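Local coordinates for Lin1944 protein (Listeria innocua, PDB 3D7L) that is of unknown function but belongs to the short-chain dehydrogenase/reductase family and is probably an oxidoreductase, at residues Thr75-Glu80 / Gly125-Met130. Numbering follows the deposited sequence.
Sequences TELTPE and GASAAM
Leu77 reaches the first turn of helix 126-142 mainly through CD2, which lies against Ala126 and Ser127. Its closest approach is to the CB of Ser127, at 4.0 Å from Leu77 CD2; the methyl CB of Ala126 stands 4.3 Å from that same Leu77 CD2. The touch is thus apolar and small, burying about 90 Å² in all, although the three residues that make it are themselves buried. Leu77 is extended at its first torsion, with CG opposite the backbone N (chi1 -179°), which carries the branch from the loop toward the helix while the backbones stay well apart: Leu77 CA and Ser127 CA are separated by 8.1 Å. Ser127 meets the leucine chiefly with its methylene carbon, CB. Its hydroxyl, also turned away from its own N (chi1 -176°), hydrogen-bonds to Thr85 OG1 of helix 79-100, so the polar end of this buried serine is satisfied. The touched turn is held by backbone bonds, Ala129 N to Gly125 O at 2.8 Å and Met130 N to Ala126 O at 3.0 Å. In segment 75-80, Thr75 OG1 donates to Glu76 OE2 over 2.9 Å just before Leu77, meeting the carboxylate from above its plane; just after Leu77, Thr78 is the N-cap of helix 79-100, its OG1 accepting from Lys81 N. Leu77 also packs on Thr70, Ser72 and Asn82. Pro79 packs on Asn95 of the second subunit, and Met130 on Ile94 of that subunit. The contact therefore joins the loop before helix 79-100 to the start of helix 126-142, the two helices that follow the adjacent parallel strands 59-64 and 108-113 of this Rossmann-type sheet.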
# COMPACT_ATOMS: atom_id res chain seq x y z
N THR D 75 6.39 7.82 -15.95
CA THR D 75 7.12 7.15 -17.02
C THR D 75 8.63 7.05 -16.73
O THR D 75 9.36 6.40 -17.47
CB THR D 75 6.86 7.81 -18.39
OG1 THR D 75 7.25 9.18 -18.34
CG2 THR D 75 5.35 7.72 -18.76
N GLU D 76 9.08 7.70 -15.66
CA GLU D 76 10.48 7.64 -15.20
C GLU D 76 10.62 6.78 -13.96
O GLU D 76 11.72 6.63 -13.43
CB GLU D 76 10.97 9.06 -14.84
CG GLU D 76 11.64 9.84 -15.96
CD GLU D 76 10.92 9.74 -17.28
OE1 GLU D 76 11.48 9.07 -18.18
OE2 GLU D 76 9.81 10.30 -17.42
N LEU D 77 9.50 6.27 -13.47
CA LEU D 77 9.47 5.52 -12.23
C LEU D 77 9.81 4.05 -12.53
O LEU D 77 8.98 3.31 -13.04
CB LEU D 77 8.10 5.64 -11.56
CG LEU D 77 7.85 4.94 -10.22
CD1 LEU D 77 8.92 5.25 -9.17
CD2 LEU D 77 6.44 5.26 -9.72
N THR D 78 11.03 3.64 -12.25
CA THR D 78 11.43 2.26 -12.50
C THR D 78 11.18 1.40 -11.27
O THR D 78 11.01 1.93 -10.18
CB THR D 78 12.92 2.17 -12.88
OG1 THR D 78 13.72 2.58 -11.77
CG2 THR D 78 13.22 3.05 -14.09
N PRO D 79 11.23 0.06 -11.43
CA PRO D 79 11.23 -0.79 -10.24
C PRO D 79 12.29 -0.39 -9.18
O PRO D 79 11.97 -0.35 -7.98
CB PRO D 79 11.54 -2.18 -10.81
CG PRO D 79 10.97 -2.11 -12.21
CD PRO D 79 11.30 -0.73 -12.67
N GLU D 80 13.50 -0.06 -9.62
CA GLU D 80 14.58 0.33 -8.71
C GLU D 80 14.22 1.57 -7.92
O GLU D 80 14.41 1.60 -6.71
CB GLU D 80 15.90 0.57 -9.47
CG GLU D 80 16.56 -0.69 -10.03
CD GLU D 80 15.98 -1.15 -11.38
OE1 GLU D 80 14.94 -0.60 -11.82
OE2 GLU D 80 16.58 -2.06 -12.00
N GLY D 125 3.43 11.77 -7.93
CA GLY D 125 3.00 11.22 -6.66
C GLY D 125 2.69 9.73 -6.57
O GLY D 125 2.32 9.28 -5.50
N ALA D 126 2.83 8.97 -7.65
CA ALA D 126 2.33 7.58 -7.71
C ALA D 126 2.96 6.67 -6.66
O ALA D 126 2.28 5.83 -6.05
CB ALA D 126 2.52 6.96 -9.10
N SER D 127 4.27 6.84 -6.46
CA SER D 127 5.00 6.01 -5.53
C SER D 127 4.66 6.39 -4.08
O SER D 127 4.49 5.53 -3.22
CB SER D 127 6.48 6.12 -5.83
OG SER D 127 7.23 5.27 -5.00
N ALA D 128 4.54 7.69 -3.79
CA ALA D 128 4.12 8.09 -2.44
C ALA D 128 2.64 7.68 -2.17
O ALA D 128 2.28 7.21 -1.08
CB ALA D 128 4.34 9.60 -2.25
N ALA D 129 1.79 7.82 -3.19
CA ALA D 129 0.41 7.33 -3.13
C ALA D 129 0.34 5.85 -2.70
O ALA D 129 -0.36 5.50 -1.74
CB ALA D 129 -0.28 7.53 -4.50
N MSE D 130 1.06 4.99 -3.42
CA MSE D 130 1.26 3.57 -3.04
C MSE D 130 1.60 3.37 -1.56
O MSE D 130 0.92 2.61 -0.86
CB MSE D 130 2.38 2.96 -3.91
CG MSE D 130 2.64 1.46 -3.69
SE MSE D 130 4.42 0.91 -4.38
CE MSE D 130 5.57 1.93 -3.21